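Local structure of mandelate racemase/muconate lactonizing enzyme/Enolase superfamily (Rhodobacter sphaeroides, 2HZG) at residues Leu49-Pro58 / Thr378-Tyr388. The protein belongs to the mandelate racemase/muconate lactonizing enzyme group of the enolase superfamily, pairing an enolase-type N-terminal domain with a TIM-barrel-like domain carrying a sodium ion in this structure. Sequence-based numbering, arbitrary orientation.
Sequences LPSIAAFVCP and TEIRIGGQLIY
The Y388 ring takes I52 CG2 over the centre of one face, a CH-pi contact with the methyl carbon 3.6 Å from the ring centroid and 12° off its normal, while T378 CB lies at the ring edge, in plane. The case illustrates how an apolar helix face packs on a beta hairpin while a phenol hydroxyl finds its partner outside the contact. CG of Y388 stands opposite the backbone N (chi1 174°), which places one ring face against I52 CG2; I52 CD1 lies near the hydroxyl end, 4.0 Å from Y388 CZ. The hydroxyl is satisfied by the carbonyl of L10 in strand 5-14.

On the helix, L49 CD1 meets T378 CG2 at 3.7 Å and, like I52 CG2, also touches I380 CD1. One turn after I52, V56 CG2 packs 3.8 Å from I387 CD1, and past the helix end CG of the P58 ring meets I382 CG1 at 4.0 Å. A classic beta bulge sets I387 and Y388 together against I380, whose O accepts from both backbone N atoms, so two consecutive side chains reach the helix.

Strand 378-382 also pairs antiparallel with a strand of the second subunit. No hydrogen bond links segments 49-58 and 378-388, so they meet through apolar and CH-pi contacts, and the polar tie from Y388 goes to the neighbouring N-terminal sheet.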
loop_
_atom_site.group_PDB
_atom_site.type_symbol
_atom_site.label_atom_id
_atom_site.label_comp_id
_atom_site.label_asym_id
_atom_site.label_seq_id
_atom_site.Cartn_x
_atom_site.Cartn_y
_atom_site.Cartn_z
ATOM N N LEU A 49 2.117 -14.610 5.376
ATOM C CA LEU A 49 0.774 -15.130 5.204
ATOM C C LEU A 49 -0.141 -14.216 4.364
ATOM O O LEU A 49 -0.842 -14.712 3.494
ATOM C CB LEU A 49 0.119 -15.529 6.537
ATOM C CG LEU A 49 -1.310 -16.080 6.474
ATOM C CD1 LEU A 49 -1.318 -17.485 5.863
ATOM C CD2 LEU A 49 -1.919 -16.121 7.874
ATOM N N PRO A 50 -0.167 -12.896 4.642
ATOM C CA PRO A 50 -0.928 -11.991 3.763
ATOM C C PRO A 50 -0.464 -12.055 2.318
ATOM O O PRO A 50 -1.291 -11.962 1.408
ATOM C CB PRO A 50 -0.638 -10.607 4.357
ATOM C CG PRO A 50 -0.405 -10.875 5.806
ATOM C CD PRO A 50 0.416 -12.167 5.780
ATOM N N SER A 51 0.847 -12.213 2.099
ATOM C CA SER A 51 1.379 -12.372 0.748
ATOM C C SER A 51 0.900 -13.669 0.103
ATOM O O SER A 51 0.438 -13.643 -1.036
ATOM C CB SER A 51 2.913 -12.299 0.735
ATOM O OG SER A 51 3.337 -11.054 1.246
ATOM N N ILE A 52 1.004 -14.792 0.821
ATOM C CA ILE A 52 0.467 -16.063 0.310
ATOM C C ILE A 52 -1.032 -15.916 -0.007
ATOM O O ILE A 52 -1.495 -16.372 -1.050
ATOM C CB ILE A 52 0.666 -17.249 1.310
ATOM C CG1 ILE A 52 2.153 -17.639 1.427
ATOM C CG2 ILE A 52 -0.190 -18.456 0.887
ATOM C CD1 ILE A 52 2.478 -18.447 2.733
ATOM N N ALA A 53 -1.783 -15.280 0.904
ATOM C CA ALA A 53 -3.209 -15.005 0.663
ATOM C C ALA A 53 -3.453 -14.196 -0.615
ATOM O O ALA A 53 -4.361 -14.529 -1.381
ATOM C CB ALA A 53 -3.863 -14.348 1.880
ATOM N N ALA A 54 -2.633 -13.171 -0.866
ATOM C CA ALA A 54 -2.676 -12.410 -2.122
ATOM C C ALA A 54 -2.435 -13.300 -3.349
ATOM O O ALA A 54 -3.013 -13.079 -4.408
ATOM C CB ALA A 54 -1.668 -11.198 -2.097
ATOM N N PHE A 55 -1.575 -14.304 -3.207
ATOM C CA PHE A 55 -1.317 -15.255 -4.307
ATOM C C PHE A 55 -2.492 -16.172 -4.675
ATOM O O PHE A 55 -2.711 -16.445 -5.861
ATOM C CB PHE A 55 -0.064 -16.116 -4.043
ATOM C CG PHE A 55 0.479 -16.746 -5.283
ATOM C CD1 PHE A 55 1.020 -15.958 -6.292
ATOM C CD2 PHE A 55 0.390 -18.124 -5.480
ATOM C CE1 PHE A 55 1.487 -16.527 -7.467
ATOM C CE2 PHE A 55 0.868 -18.707 -6.666
ATOM C CZ PHE A 55 1.407 -17.911 -7.650
ATOM N N VAL A 56 -3.231 -16.644 -3.670
ATOM C CA VAL A 56 -4.214 -17.722 -3.881
ATOM C C VAL A 56 -5.680 -17.367 -3.627
ATOM O O VAL A 56 -6.537 -18.214 -3.811
ATOM C CB VAL A 56 -3.893 -18.978 -2.995
ATOM C CG1 VAL A 56 -2.462 -19.510 -3.312
ATOM C CG2 VAL A 56 -4.048 -18.652 -1.477
ATOM N N CYS A 57 -5.967 -16.149 -3.164
ATOM C CA CYS A 57 -7.323 -15.830 -2.716
ATOM C C CYS A 57 -8.375 -15.993 -3.821
ATOM O O CYS A 57 -8.072 -15.820 -4.991
ATOM C CB CYS A 57 -7.401 -14.402 -2.139
ATOM S SG CYS A 57 -6.849 -13.122 -3.256
ATOM N N PRO A 58 -9.626 -16.298 -3.439
ATOM C CA PRO A 58 -10.701 -16.195 -4.432
ATOM C C PRO A 58 -10.729 -14.772 -4.991
ATOM O O PRO A 58 -10.450 -13.808 -4.264
ATOM C CB PRO A 58 -11.967 -16.464 -3.602
ATOM C CG PRO A 58 -11.507 -17.294 -2.452
ATOM C CD PRO A 58 -10.133 -16.726 -2.122
ATOM N N THR A 378 1.482 -24.287 6.872
ATOM C CA THR A 378 0.462 -23.282 6.632
ATOM C C THR A 378 -0.604 -23.895 5.741
ATOM O O THR A 378 -0.276 -24.521 4.738
ATOM C CB THR A 378 1.112 -22.059 5.920
ATOM O OG1 THR A 378 2.230 -21.600 6.688
ATOM C CG2 THR A 378 0.129 -20.912 5.726
ATOM N N GLU A 379 -1.873 -23.721 6.117
ATOM C CA GLU A 379 -2.995 -24.182 5.293
ATOM C C GLU A 379 -4.089 -23.144 5.241
ATOM O O GLU A 379 -4.449 -22.557 6.270
ATOM C CB GLU A 379 -3.603 -25.485 5.818
ATOM C CG GLU A 379 -2.699 -26.695 5.661
ATOM C CD GLU A 379 -3.322 -27.980 6.212
ATOM O OE1 GLU A 379 -4.430 -27.922 6.800
ATOM O OE2 GLU A 379 -2.690 -29.053 6.039
ATOM N N ILE A 380 -4.612 -22.928 4.040
ATOM C CA ILE A 380 -5.777 -22.074 3.859
ATOM C C ILE A 380 -6.871 -22.886 3.155
ATOM O O ILE A 380 -6.627 -23.479 2.098
ATOM C CB ILE A 380 -5.447 -20.777 3.060
ATOM C CG1 ILE A 380 -4.318 -19.964 3.738
ATOM C CG2 ILE A 380 -6.712 -19.924 2.882
ATOM C CD1 ILE A 380 -3.608 -18.960 2.816
ATOM N N ARG A 381 -8.060 -22.923 3.763
ATOM C CA ARG A 381 -9.248 -23.513 3.135
ATOM C C ARG A 381 -10.358 -22.507 2.891
ATOM O O ARG A 381 -10.641 -21.672 3.748
ATOM C CB ARG A 381 -9.821 -24.625 4.000
ATOM C CG ARG A 381 -9.038 -25.885 3.951
ATOM C CD ARG A 381 -9.542 -26.892 4.972
ATOM N NE ARG A 381 -8.543 -27.940 5.158
ATOM C CZ ARG A 381 -8.484 -29.052 4.436
ATOM N NH1 ARG A 381 -9.390 -29.288 3.490
ATOM N NH2 ARG A 381 -7.524 -29.936 4.675
ATOM N N ILE A 382 -11.000 -22.625 1.729
ATOM C CA ILE A 382 -12.232 -21.903 1.406
ATOM C C ILE A 382 -13.273 -22.957 1.018
ATOM O O ILE A 382 -12.975 -23.848 0.230
ATOM C CB ILE A 382 -12.033 -20.903 0.227
ATOM C CG1 ILE A 382 -10.987 -19.819 0.576
ATOM C CG2 ILE A 382 -13.363 -20.313 -0.215
ATOM C CD1 ILE A 382 -11.463 -18.749 1.552
ATOM N N GLY A 383 -14.470 -22.869 1.591
ATOM C CA GLY A 383 -15.536 -23.843 1.316
ATOM C C GLY A 383 -15.099 -25.275 1.585
ATOM O O GLY A 383 -15.446 -26.187 0.834
ATOM N N GLY A 384 -14.321 -25.459 2.650
ATOM C CA GLY A 384 -13.808 -26.776 3.044
ATOM C C GLY A 384 -12.608 -27.269 2.254
ATOM O O GLY A 384 -11.951 -28.225 2.661
ATOM N N GLN A 385 -12.317 -26.610 1.136
ATOM C CA GLN A 385 -11.283 -27.032 0.184
ATOM C C GLN A 385 -9.968 -26.262 0.342
ATOM O O GLN A 385 -9.974 -25.029 0.492
ATOM C CB GLN A 385 -11.797 -26.864 -1.253
ATOM C CG GLN A 385 -13.007 -27.771 -1.607
ATOM C CD GLN A 385 -12.628 -29.246 -1.664
ATOM O OE1 GLN A 385 -13.067 -30.051 -0.828
ATOM N NE2 GLN A 385 -11.776 -29.604 -2.637
ATOM N N LEU A 386 -8.846 -26.985 0.291
ATOM C CA LEU A 386 -7.531 -26.345 0.355
ATOM C C LEU A 386 -7.305 -25.487 -0.874
ATOM O O LEU A 386 -7.504 -25.936 -1.997
ATOM C CB LEU A 386 -6.390 -27.358 0.500
ATOM C CG LEU A 386 -6.153 -27.981 1.876
ATOM C CD1 LEU A 386 -5.316 -29.248 1.725
ATOM C CD2 LEU A 386 -5.493 -27.010 2.842
ATOM N N ILE A 387 -6.938 -24.228 -0.644
ATOM C CA ILE A 387 -6.464 -23.372 -1.720
ATOM C C ILE A 387 -4.970 -23.084 -1.552
ATOM O O ILE A 387 -4.321 -22.597 -2.470
ATOM C CB ILE A 387 -7.302 -22.062 -1.873
ATOM C CG1 ILE A 387 -7.106 -21.120 -0.663
ATOM C CG2 ILE A 387 -8.794 -22.422 -2.142
ATOM C CD1 ILE A 387 -7.643 -19.700 -0.878
ATOM N N TYR A 388 -4.442 -23.373 -0.369
ATOM C CA TYR A 388 -2.985 -23.357 -0.155
ATOM C C TYR A 388 -2.549 -24.353 0.914
ATOM O O TYR A 388 -3.174 -24.475 1.958
ATOM C CB TYR A 388 -2.436 -21.942 0.160
ATOM C CG TYR A 388 -0.958 -21.957 0.517
ATOM C CD1 TYR A 388 -0.555 -22.123 1.837
ATOM C CD2 TYR A 388 0.032 -21.846 -0.467
ATOM C CE1 TYR A 388 0.813 -22.168 2.193
ATOM C CE2 TYR A 388 1.419 -21.881 -0.120
ATOM C CZ TYR A 388 1.788 -22.041 1.211
ATOM O OH TYR A 388 3.119 -22.101 1.588
#